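Local coordinates for protein glycerophosphoryl diester phosphodiesterase (Agrobacterium tumefaciens str. C58, PDB 3KS6) that belongs to the glycerophosphoryl diester phosphodiesterase family, a TIM-barrel family, and holds a magnesium ion in an acidic site, at residues L13-S18 with F23-A28; F36-H39 with A45-V48; M86-L91 with V100-E105; L121-L126 with T135-F140. All blocks are in the same frame, centred on the assembly; numbering follows the deposited sequence. Where two conformers were deposited one is given.

Contact 1. Residues L13-S18 with F23-A28; sequences LEFGDS and FTATAA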
loop_
_atom_site.group_PDB
_atom_site.type_symbol
_atom_site.label_atom_id
_atom_site.label_comp_id
_atom_site.label_asym_id
_atom_site.label_seq_id
_atom_site.Cartn_x
_atom_site.Cartn_y
_atom_site.Cartn_z
ATOM N N LEU A 13 -9.248 9.695 -2.966
ATOM C CA LEU A 13 -9.848 10.830 -3.627
ATOM C C LEU A 13 -11.304 10.589 -3.972
ATOM O O LEU A 13 -11.940 11.498 -4.472
ATOM C CB LEU A 13 -9.055 11.203 -4.864
ATOM C CG LEU A 13 -7.720 11.915 -4.632
ATOM C CD1 LEU A 13 -7.065 12.230 -5.966
ATOM C CD2 LEU A 13 -7.939 13.201 -3.843
ATOM N N GLU A 14 -11.808 9.370 -3.737
ATOM C CA GLU A 14 -13.232 9.064 -3.914
ATOM C C GLU A 14 -13.976 9.061 -2.561
ATOM O O GLU A 14 -15.121 9.539 -2.457
ATOM C CB GLU A 14 -13.419 7.696 -4.593
ATOM C CG GLU A 14 -12.884 7.654 -6.020
ATOM C CD GLU A 14 -13.052 6.327 -6.740
ATOM O OE1 GLU A 14 -13.943 5.534 -6.390
ATOM O OE2 GLU A 14 -12.290 6.108 -7.712
ATOM N N PHE A 15 -13.335 8.525 -1.520
ATOM C CA PHE A 15 -14.013 8.247 -0.249
ATOM C C PHE A 15 -13.349 8.765 1.020
ATOM O O PHE A 15 -13.816 8.436 2.138
ATOM C CB PHE A 15 -14.135 6.737 -0.082
ATOM C CG PHE A 15 -14.694 6.050 -1.279
ATOM C CD1 PHE A 15 -16.004 6.224 -1.632
ATOM C CD2 PHE A 15 -13.901 5.218 -2.041
ATOM C CE1 PHE A 15 -16.522 5.598 -2.759
ATOM C CE2 PHE A 15 -14.420 4.569 -3.151
ATOM C CZ PHE A 15 -15.723 4.767 -3.509
ATOM N N GLY A 16 -12.268 9.524 0.870
ATOM C CA GLY A 16 -11.513 9.964 2.015
ATOM C C GLY A 16 -10.403 8.988 2.290
ATOM O O GLY A 16 -10.386 7.870 1.766
ATOM N N ASP A 17 -9.494 9.407 3.159
ATOM C CA ASP A 17 -8.288 8.656 3.433
ATOM C C ASP A 17 -8.514 7.554 4.473
ATOM O O ASP A 17 -8.778 7.829 5.644
ATOM C CB ASP A 17 -7.227 9.645 3.898
ATOM C CG ASP A 17 -5.827 9.034 4.014
ATOM O OD1 ASP A 17 -5.669 7.890 4.490
ATOM O OD2 ASP A 17 -4.878 9.755 3.640
ATOM N N SER A 18 -8.412 6.300 4.043
ATOM C CA SER A 18 -8.479 5.147 4.958
ATOM C C SER A 18 -9.781 5.084 5.747
ATOM O O SER A 18 -9.799 4.795 6.968
ATOM C CB SER A 18 -7.258 5.129 5.918
ATOM O OG SER A 18 -6.056 5.225 5.197
ATOM N N PHE A 23 -12.890 1.552 2.261
ATOM C CA PHE A 23 -12.505 0.156 2.318
ATOM C C PHE A 23 -13.680 -0.798 1.977
ATOM O O PHE A 23 -13.468 -1.868 1.403
ATOM C CB PHE A 23 -11.888 -0.187 3.664
ATOM C CG PHE A 23 -10.537 0.431 3.899
ATOM C CD1 PHE A 23 -9.472 0.145 3.055
ATOM C CD2 PHE A 23 -10.294 1.234 5.011
ATOM C CE1 PHE A 23 -8.227 0.682 3.264
ATOM C CE2 PHE A 23 -9.025 1.757 5.215
ATOM C CZ PHE A 23 -7.991 1.464 4.342
ATOM N N THR A 24 -14.894 -0.374 2.312
ATOM C CA THR A 24 -16.106 -1.153 2.062
ATOM C C THR A 24 -16.398 -1.131 0.574
ATOM O O THR A 24 -16.621 -2.186 -0.032
ATOM C CB THR A 24 -17.309 -0.611 2.918
ATOM O OG1 THR A 24 -16.982 -0.726 4.307
ATOM C CG2 THR A 24 -18.593 -1.425 2.687
ATOM N N ALA A 25 -16.334 0.050 -0.029
ATOM C CA ALA A 25 -16.622 0.199 -1.443
ATOM C C ALA A 25 -15.568 -0.557 -2.241
ATOM O O ALA A 25 -15.888 -1.277 -3.184
ATOM C CB ALA A 25 -16.676 1.698 -1.860
ATOM N N THR A 26 -14.307 -0.438 -1.837
ATOM C CA THR A 26 -13.224 -1.143 -2.536
ATOM C C THR A 26 -13.391 -2.677 -2.543
ATOM O O THR A 26 -13.130 -3.334 -3.565
ATOM C CB THR A 26 -11.859 -0.781 -1.908
ATOM O OG1 THR A 26 -11.540 0.592 -2.238
ATOM C CG2 THR A 26 -10.768 -1.680 -2.477
ATOM N N ALA A 27 -13.847 -3.232 -1.419
ATOM C CA ALA A 27 -14.050 -4.684 -1.273
ATOM C C ALA A 27 -15.010 -5.241 -2.310
ATOM O O ALA A 27 -14.915 -6.432 -2.665
ATOM C CB ALA A 27 -14.547 -5.027 0.112
ATOM N N ALA A 28 -15.907 -4.390 -2.789
ATOM C CA ALA A 28 -16.925 -4.758 -3.811
ATOM C C ALA A 28 -16.556 -4.447 -5.264
ATOM O O ALA A 28 -17.336 -4.751 -6.190
ATOM C CB ALA A 28 -18.241 -4.050 -3.455
#
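Phe15 and Ala25 meet between two consecutive short helices, 12-15 and 20-27, in the connection of a TIM barrel that leads from strand 4-8 to strand 33-40. The methyl CB of Ala25 sits over one face of the Phe15 ring in a CH-pi contact, 4.0 Å from the ring centroid and 27° off its normal, with CZ of Phe15 its nearest ring atom. Phe15 CG lies anti to its own carbonyl carbon (chi1 -50°), which turns the ring toward helix 20-27, while Glu14 CB of its own segment still packs on one of its faces. His21 also meets this ring, with the planes inclined at about 60°.

The second point of contact is more deeply buried. Phe23 reaches back from its helix until CE2 lies 3.4 Å from Ser18 CA, an oblique approach in which ring and backbone touch directly; Ser18 CB stands 3.9 Å from the same CE2. Phe23 continues inward to Val34 and Phe36 of strand 33-40. Between the two contacts the chain turns at Gly16, whose positive phi ends helix 12-15. The Ser18 hydroxyl looks to its own segment: OG donates to Asp17 OD1 over 2.8 Å, nearly along the C-O axis, while Asp17 OD2 forms a salt bridge with Arg9.

Contact 2. Residues F36-H39 with A45-V48; sequences FDLH and AIVV. With MG (magnesium ion), chain F.
A beta hairpin joins these segments: strand 33-40, a strand of the TIM barrel, turns back into the short strand 46-48, and Asp37 on the first of them is a ligand of the magnesium ion. His39 and Val47 form an antiparallel hydrogen-bonded pair, with His39 N to Val47 O and Val47 N to His39 O both at 3.0 Å and close to straight, at 162° and 170°. Next to it, Leu38 and Val48 make a non-hydrogen-bonded pair, beside which Val48 CA approaches Asp37 O at 3.4 Å in a CA-H...O contact.

Leu38 and Val48 share one face of the hairpin. Leu38 CD2 touches Val48 CG2 at 3.8 Å and Ile46 CG2 at 4.0 Å, while the other methyl of Val48, CG1, lies anti to its backbone N (chi1 -178°) and meets Phe36 CB at 3.8 Å. Leu88 and Leu91 of helix 88-95 pack against this apolar group. On the face of His39 and Val47 the imidazole is held at both nitrogens, ND1 by the hydroxyl of Tyr115 and NE2 by the carbonyl of His50.

Asp37 splits its carboxylate between two tasks. OD1 binds magnesium at 2.1 Å, and OD2 accepts a hydrogen bond of 2.6 Å from water 1, itself a metal ligand, so the two oxygens fix the carboxylate's rotation. Glu35 and Glu105 complete the protein ligands, so that the acidic site is built on two adjacent parallel strands, 33-40 and 101-106, consistent with a metal-binding TIM barrel.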
loop_
_atom_site.group_PDB
_atom_site.type_symbol
_atom_site.label_atom_id
_atom_site.label_comp_id
_atom_site.label_asym_id
_atom_site.label_seq_id
_atom_site.Cartn_x
_atom_site.Cartn_y
_atom_site.Cartn_z
ATOM N N PHE A 36 -3.131 -0.292 2.199
ATOM C CA PHE A 36 -3.285 0.417 3.456
ATOM C C PHE A 36 -2.000 0.331 4.267
ATOM O O PHE A 36 -1.152 -0.531 4.019
ATOM C CB PHE A 36 -4.467 -0.185 4.251
ATOM C CG PHE A 36 -4.284 -1.648 4.546
ATOM C CD1 PHE A 36 -4.621 -2.592 3.583
ATOM C CD2 PHE A 36 -3.706 -2.071 5.740
ATOM C CE1 PHE A 36 -4.430 -3.917 3.805
ATOM C CE2 PHE A 36 -3.508 -3.416 5.980
ATOM C CZ PHE A 36 -3.894 -4.354 5.017
ATOM N N ASP A 37 -1.888 1.239 5.234
ATOM C CA ASP A 37 -0.712 1.375 6.104
ATOM C C ASP A 37 -1.197 1.129 7.543
ATOM O O ASP A 37 -2.354 1.338 7.856
ATOM C CB ASP A 37 -0.148 2.793 6.003
ATOM C CG ASP A 37 -0.197 3.349 4.590
ATOM O OD1 ASP A 37 0.636 2.940 3.734
ATOM O OD2 ASP A 37 -1.078 4.196 4.324
ATOM N N LEU A 38 -0.293 0.713 8.417
ATOM C CA LEU A 38 -0.664 0.319 9.777
ATOM C C LEU A 38 0.270 0.959 10.775
ATOM O O LEU A 38 1.452 1.135 10.473
ATOM C CB LEU A 38 -0.583 -1.223 9.924
ATOM C CG LEU A 38 -1.456 -2.139 9.033
ATOM C CD1 LEU A 38 -1.143 -3.655 9.285
ATOM C CD2 LEU A 38 -2.925 -1.840 9.254
ATOM N N HIS A 39 -0.252 1.274 11.968
ATOM C CA HIS A 39 0.533 1.797 13.103
ATOM C C HIS A 39 0.086 1.174 14.424
ATOM O O HIS A 39 -1.097 0.845 14.594
ATOM C CB HIS A 39 0.368 3.317 13.199
ATOM C CG HIS A 39 0.884 4.051 12.004
ATOM N ND1 HIS A 39 2.196 4.458 11.887
ATOM C CD2 HIS A 39 0.275 4.383 10.846
ATOM C CE1 HIS A 39 2.357 5.042 10.714
ATOM N NE2 HIS A 39 1.208 5.005 10.064
ATOM N N ALA A 45 -2.667 -2.187 20.140
ATOM C CA ALA A 45 -3.619 -2.407 19.063
ATOM C C ALA A 45 -2.951 -1.980 17.758
ATOM O O ALA A 45 -1.856 -1.406 17.776
ATOM C CB ALA A 45 -4.879 -1.609 19.301
ATOM N N ILE A 46 -3.621 -2.301 16.645
ATOM C CA ILE A 46 -3.168 -2.019 15.287
ATOM C C ILE A 46 -4.252 -1.173 14.594
ATOM O O ILE A 46 -5.373 -1.619 14.452
ATOM C CB ILE A 46 -2.935 -3.286 14.488
ATOM C CG1 ILE A 46 -1.885 -4.168 15.176
ATOM C CG2 ILE A 46 -2.488 -2.927 13.037
ATOM C CD1 ILE A 46 -1.689 -5.492 14.500
ATOM N N VAL A 47 -3.922 0.052 14.207
ATOM C CA VAL A 47 -4.873 0.890 13.499
ATOM C C VAL A 47 -4.403 1.168 12.088
ATOM O O VAL A 47 -3.207 1.220 11.815
ATOM C CB VAL A 47 -5.170 2.218 14.215
ATOM C CG1 VAL A 47 -5.833 1.954 15.576
ATOM C CG2 VAL A 47 -3.899 3.066 14.357
ATOM N N VAL A 48 -5.386 1.346 11.218
ATOM C CA VAL A 48 -5.201 1.560 9.787
ATOM C C VAL A 48 -5.210 3.092 9.547
ATOM O O VAL A 48 -6.220 3.760 9.702
ATOM C CB VAL A 48 -6.333 0.898 8.973
ATOM C CG1 VAL A 48 -6.113 1.072 7.485
ATOM C CG2 VAL A 48 -6.465 -0.600 9.340
HETATM MG MG MG F . 0.883 3.290 1.707
HETATM O O HOH W 1 -1.009 4.252 1.681
HETATM O O HOH W 2 1.752 5.160 2.041
#

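Contact 3. Residues M86-L91 with V100-E105; sequences MTLEEL and VNFRCE. With MG (magnesium ion), chain F.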
loop_
_atom_site.group_PDB
_atom_site.type_symbol
_atom_site.label_atom_id
_atom_site.label_comp_id
_atom_site.label_asym_id
_atom_site.label_seq_id
_atom_site.Cartn_x
_atom_site.Cartn_y
_atom_site.Cartn_z
HETATM N N MSE A 86 -10.015 2.911 11.652
HETATM C CA MSE A 86 -10.241 1.462 11.793
HETATM C C MSE A 86 -9.073 0.726 12.428
HETATM O O MSE A 86 -7.907 1.171 12.363
HETATM C CB MSE A 86 -10.472 0.803 10.429
HETATM C CG MSE A 86 -11.585 1.382 9.575
HETATM SE SE MSE A 86 -11.950 0.224 8.043
HETATM C CE MSE A 86 -12.964 -1.163 8.817
ATOM N N THR A 87 -9.398 -0.424 13.029
ATOM C CA THR A 87 -8.403 -1.381 13.453
ATOM C C THR A 87 -8.167 -2.375 12.310
ATOM O O THR A 87 -8.989 -2.501 11.386
ATOM C CB THR A 87 -8.837 -2.175 14.721
ATOM O OG1 THR A 87 -10.023 -2.927 14.421
ATOM C CG2 THR A 87 -9.056 -1.239 15.907
ATOM N N LEU A 88 -7.034 -3.069 12.358
ATOM C CA LEU A 88 -6.755 -4.102 11.369
ATOM C C LEU A 88 -7.900 -5.149 11.383
ATOM O O LEU A 88 -8.399 -5.573 10.322
ATOM C CB LEU A 88 -5.384 -4.766 11.631
ATOM C CG LEU A 88 -4.952 -5.926 10.714
ATOM C CD1 LEU A 88 -5.018 -5.558 9.213
ATOM C CD2 LEU A 88 -3.561 -6.445 11.119
ATOM N N GLU A 89 -8.341 -5.554 12.572
ATOM C CA GLU A 89 -9.410 -6.551 12.696
ATOM C C GLU A 89 -10.688 -6.140 11.966
ATOM O O GLU A 89 -11.345 -6.941 11.262
ATOM C CB GLU A 89 -9.728 -6.795 14.188
ATOM C CG GLU A 89 -10.950 -7.700 14.390
ATOM C CD GLU A 89 -11.365 -7.907 15.848
ATOM O OE1 GLU A 89 -11.013 -7.080 16.716
ATOM O OE2 GLU A 89 -12.068 -8.917 16.091
ATOM N N GLU A 90 -11.068 -4.888 12.155
ATOM C CA GLU A 90 -12.257 -4.347 11.496
ATOM C C GLU A 90 -12.090 -4.352 9.977
ATOM O O GLU A 90 -13.037 -4.676 9.253
ATOM C CB GLU A 90 -12.534 -2.948 12.018
ATOM C CG GLU A 90 -13.022 -2.962 13.468
ATOM C CD GLU A 90 -12.958 -1.582 14.182
ATOM O OE1 GLU A 90 -12.432 -0.592 13.636
ATOM O OE2 GLU A 90 -13.425 -1.517 15.334
ATOM N N LEU A 91 -10.884 -4.003 9.501
ATOM C CA LEU A 91 -10.560 -4.072 8.067
ATOM C C LEU A 91 -10.668 -5.510 7.558
ATOM O O LEU A 91 -11.269 -5.780 6.515
ATOM C CB LEU A 91 -9.166 -3.474 7.774
ATOM C CG LEU A 91 -8.703 -3.430 6.301
ATOM C CD1 LEU A 91 -9.644 -2.636 5.366
ATOM C CD2 LEU A 91 -7.276 -2.924 6.203
ATOM N N VAL A 100 -10.988 -9.376 -3.285
ATOM C CA VAL A 100 -9.866 -8.389 -3.230
ATOM C C VAL A 100 -8.919 -8.742 -2.077
ATOM O O VAL A 100 -9.370 -9.012 -0.971
ATOM C CB VAL A 100 -10.449 -6.979 -3.053
ATOM C CG1 VAL A 100 -9.345 -5.884 -2.923
ATOM C CG2 VAL A 100 -11.412 -6.674 -4.215
ATOM N N ASN A 101 -7.612 -8.685 -2.335
ATOM C CA ASN A 101 -6.607 -9.064 -1.369
ATOM C C ASN A 101 -5.860 -7.864 -0.839
ATOM O O ASN A 101 -6.142 -6.752 -1.245
ATOM C CB ASN A 101 -5.698 -10.087 -1.982
ATOM C CG ASN A 101 -6.423 -11.395 -2.244
ATOM O OD1 ASN A 101 -7.348 -11.768 -1.518
ATOM N ND2 ASN A 101 -6.010 -12.081 -3.270
ATOM N N PHE A 102 -4.931 -8.098 0.090
ATOM C CA PHE A 102 -4.319 -7.011 0.841
ATOM C C PHE A 102 -2.930 -6.682 0.320
ATOM O O PHE A 102 -2.152 -7.602 0.012
ATOM C CB PHE A 102 -4.124 -7.434 2.309
ATOM C CG PHE A 102 -5.353 -7.314 3.221
ATOM C CD1 PHE A 102 -6.551 -6.765 2.823
ATOM C CD2 PHE A 102 -5.213 -7.660 4.563
ATOM C CE1 PHE A 102 -7.610 -6.622 3.714
ATOM C CE2 PHE A 102 -6.287 -7.499 5.455
ATOM C CZ PHE A 102 -7.483 -6.987 5.001
ATOM N N ARG A 103 -2.624 -5.382 0.279
ATOM C CA ARG A 103 -1.285 -4.852 0.072
ATOM C C ARG A 103 -1.033 -3.981 1.339
ATOM O O ARG A 103 -1.563 -2.873 1.490
ATOM C CB ARG A 103 -1.183 -4.060 -1.242
ATOM C CG ARG A 103 0.151 -3.303 -1.453
ATOM C CD ARG A 103 0.026 -2.449 -2.648
ATOM N NE ARG A 103 1.089 -1.468 -2.839
ATOM C CZ ARG A 103 1.878 -1.389 -3.905
ATOM N NH1 ARG A 103 1.745 -2.207 -4.959
ATOM N NH2 ARG A 103 2.753 -0.401 -3.956
ATOM N N CYS A 104 -0.274 -4.538 2.253
ATOM C CA CYS A 104 -0.061 -3.960 3.569
ATOM C C CYS A 104 1.271 -3.218 3.647
ATOM O O CYS A 104 2.304 -3.839 3.468
ATOM C CB CYS A 104 -0.080 -5.119 4.587
ATOM S SG CYS A 104 0.257 -4.631 6.284
ATOM N N GLU A 105 1.264 -1.931 3.972
ATOM C CA GLU A 105 2.528 -1.175 4.082
ATOM C C GLU A 105 2.942 -1.003 5.522
ATOM O O GLU A 105 2.141 -0.587 6.351
ATOM C CB GLU A 105 2.435 0.206 3.404
ATOM C CG GLU A 105 3.807 0.859 3.257
ATOM C CD GLU A 105 3.766 2.232 2.623
ATOM O OE1 GLU A 105 2.775 2.562 1.909
ATOM O OE2 GLU A 105 4.719 3.009 2.899
HETATM MG MG MG F . 0.883 3.290 1.707
HETATM O O HOH W 1 -1.009 4.252 1.681
HETATM O O HOH W 2 1.752 5.160 2.041
#
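Leu88 and Leu91, on the first turn of helix 88-95, pack against Phe102 of strand 101-106, joining an outer helix to a strand of the TIM barrel. The contact is wholly apolar and buried. Leu91 CG comes within 4.0 Å of Phe102 CZ, the two side chains extending from opposite directions. Leu88 CD1 lies farther off, 4.4 Å from CE2 of the same ring, and both leucines approach it obliquely. Phe36 and Tyr95 add edge-to-face contacts to Phe102, making its ring a meeting point of helix and strands.

Hydrogen bonds organise the start of the helix. Thr87 and Glu90 form a capping box: Glu90 N donates to Thr87 OG1 at 3.2 Å, and Thr87 N returns a bond of 3.1 Å to Glu90 OE1, reaching it from above the carboxylate plane. OE1 has a second partner in Lys73, a salt bridge that would offset its charge.

Metal coordination belongs to the far end of the strand. Glu105, with CG anti to its backbone N (chi1 -168°) and the chain extended beyond it, presents its carboxylate to the magnesium ion also bound by Glu35 and Asp37. Only one of its oxygens binds directly: OE1 is 2.0 Å from the metal, whereas OE2 lies 4.0 Å away.

Contact 4. Residues L121-L126 with T135-F140; sequences LVIAGL and TTFSSF
Leu126 and Phe137 extend toward each other from opposite directions, one from helix 118-128 and the other from strand 135-139, in a beta-alpha-beta unit of the TIM barrel. CD1 of Leu126 approaches the end of the phenyl ring obliquely, 3.6 Å from CZ and 3.7 Å from CE1. Phe137 CG is anti to its carbonyl carbon (chi1 -65°), and the ring projects from the strand toward Val122, Ile123 and Leu126 of the helix. Val122 slides past it in the opposing sense, CG1 lying at the ring edge near its plane, 4.2 Å from CE1. Ile123 crosses the phenylalanine at about a right angle and brings CG1 to 4.2 Å from CZ.

Thr135 and Leu126 meet tip to tip, with Leu126 CD2 3.8 Å from Thr135 OG1. That hydroxyl is hydrogen-bonded to the carbonyl of Met131, which satisfies it within this largely apolar interface. The Thr135 methyl CG2 also lies over the centre of one face of the Phe137 ring, 3.8 Å above its plane.

The axes of the segments 121-126 and 135-139 run nearly antiparallel, at 166°, with a closest approach of 11.7 Å. Leu148 and Ala151 of helix 142-151 border the contact at Phe137 and Ile123, while strands 101-106 and 156-160 flank strand 135-139 in the barrel.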
loop_
_atom_site.group_PDB
_atom_site.type_symbol
_atom_site.label_atom_id
_atom_site.label_comp_id
_atom_site.label_asym_id
_atom_site.label_seq_id
_atom_site.Cartn_x
_atom_site.Cartn_y
_atom_site.Cartn_z
ATOM N N LEU A 121 3.748 -8.273 15.350
ATOM C CA LEU A 121 2.358 -7.969 15.738
ATOM C C LEU A 121 1.405 -8.004 14.553
ATOM O O LEU A 121 0.252 -8.475 14.647
ATOM C CB LEU A 121 2.227 -6.550 16.292
ATOM C CG LEU A 121 1.958 -6.140 17.724
ATOM C CD1 LEU A 121 3.265 -6.268 18.532
ATOM C CD2 LEU A 121 1.393 -4.654 17.691
ATOM N N VAL A 122 1.853 -7.401 13.463
ATOM C CA VAL A 122 1.019 -7.343 12.265
ATOM C C VAL A 122 0.775 -8.750 11.703
ATOM O O VAL A 122 -0.368 -9.104 11.386
ATOM C CB VAL A 122 1.595 -6.371 11.177
ATOM C CG1 VAL A 122 0.825 -6.569 9.821
ATOM C CG2 VAL A 122 1.575 -4.902 11.650
ATOM N N ILE A 123 1.834 -9.540 11.581
ATOM C CA ILE A 123 1.728 -10.904 11.047
ATOM C C ILE A 123 0.774 -11.725 11.948
ATOM O O ILE A 123 -0.110 -12.406 11.466
ATOM C CB ILE A 123 3.113 -11.577 10.903
ATOM C CG1 ILE A 123 3.910 -10.920 9.761
ATOM C CG2 ILE A 123 2.960 -13.094 10.674
ATOM C CD1 ILE A 123 5.365 -11.271 9.768
ATOM N N ALA A 124 0.908 -11.574 13.270
ATOM C CA ALA A 124 0.010 -12.261 14.223
ATOM C C ALA A 124 -1.435 -11.837 14.080
ATOM O O ALA A 124 -2.343 -12.651 14.121
ATOM C CB ALA A 124 0.495 -12.026 15.669
ATOM N N GLY A 125 -1.669 -10.550 13.915
ATOM C CA GLY A 125 -3.020 -10.052 13.720
ATOM C C GLY A 125 -3.632 -10.551 12.437
ATOM O O GLY A 125 -4.814 -10.919 12.411
ATOM N N LEU A 126 -2.863 -10.541 11.357
ATOM C CA LEU A 126 -3.362 -11.082 10.097
ATOM C C LEU A 126 -3.687 -12.593 10.201
ATOM O O LEU A 126 -4.685 -13.075 9.633
ATOM C CB LEU A 126 -2.338 -10.829 8.972
ATOM C CG LEU A 126 -2.257 -9.397 8.423
ATOM C CD1 LEU A 126 -0.964 -9.137 7.585
ATOM C CD2 LEU A 126 -3.502 -8.963 7.687
ATOM N N THR A 135 -2.128 -11.648 1.800
ATOM C CA THR A 135 -1.439 -10.370 1.973
ATOM C C THR A 135 -0.076 -10.337 1.258
ATOM O O THR A 135 0.688 -11.325 1.274
ATOM C CB THR A 135 -1.225 -10.057 3.478
ATOM O OG1 THR A 135 -2.490 -9.965 4.117
ATOM C CG2 THR A 135 -0.481 -8.715 3.675
ATOM N N THR A 136 0.174 -9.208 0.600
ATOM C CA THR A 136 1.505 -8.811 0.104
ATOM C C THR A 136 1.960 -7.666 0.997
ATOM O O THR A 136 1.163 -6.796 1.341
ATOM C CB THR A 136 1.419 -8.303 -1.369
ATOM O OG1 THR A 136 1.249 -9.426 -2.241
ATOM C CG2 THR A 136 2.662 -7.528 -1.784
ATOM N N PHE A 137 3.240 -7.646 1.359
ATOM C CA PHE A 137 3.768 -6.605 2.222
ATOM C C PHE A 137 4.655 -5.648 1.445
ATOM O O PHE A 137 5.421 -6.056 0.572
ATOM C CB PHE A 137 4.601 -7.191 3.377
ATOM C CG PHE A 137 3.788 -8.015 4.333
ATOM C CD1 PHE A 137 3.145 -7.412 5.409
ATOM C CD2 PHE A 137 3.696 -9.381 4.171
ATOM C CE1 PHE A 137 2.415 -8.171 6.302
ATOM C CE2 PHE A 137 2.934 -10.160 5.060
ATOM C CZ PHE A 137 2.326 -9.546 6.145
ATOM N N SER A 138 4.609 -4.381 1.831
ATOM C CA SER A 138 5.416 -3.360 1.160
ATOM C C SER A 138 6.017 -2.436 2.227
ATOM O O SER A 138 5.504 -2.377 3.323
ATOM C CB SER A 138 4.542 -2.515 0.245
ATOM O OG SER A 138 3.555 -1.796 0.973
ATOM N N SER A 139 7.118 -1.763 1.892
ATOM C CA SER A 139 7.684 -0.747 2.783
ATOM C C SER A 139 8.667 0.059 2.014
ATOM O O SER A 139 9.276 -0.474 1.074
ATOM C CB SER A 139 8.454 -1.406 3.925
ATOM O OG SER A 139 8.858 -0.459 4.876
ATOM N N PHE A 140 8.852 1.331 2.400
ATOM C CA PHE A 140 9.980 2.113 1.866
ATOM C C PHE A 140 11.290 1.775 2.585
ATOM O O PHE A 140 12.358 2.123 2.084
ATOM C CB PHE A 140 9.733 3.604 2.040
ATOM C CG PHE A 140 8.782 4.190 1.046
ATOM C CD1 PHE A 140 7.411 4.193 1.281
ATOM C CD2 PHE A 140 9.243 4.726 -0.146
ATOM C CE1 PHE A 140 6.535 4.752 0.375
ATOM C CE2 PHE A 140 8.342 5.273 -1.064
ATOM C CZ PHE A 140 7.008 5.290 -0.784
#

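How the contacts relate
The four contacts follow one another along the chain in series, each closing before the next opens. Contacts 2, 3 and 4 share the barrel sheet, where strand 101-106 lies between strands 33-40 and 135-139; their centres are only 8 to 10 Å apart. Contact 1 sits outside it, about 20 Å from contact 4 between centres and without touching it. Its Phe23 nevertheless packs on contacts 2 and 3, where CZ lies 3.7 Å from Val48 CG1 and CG lies 3.5 Å from Leu91 CD1. Contacts 2 and 3 each supply a magnesium ligand from neighbouring parallel strands, and side chains on those strands also meet helices of contacts 1, 3 and 4.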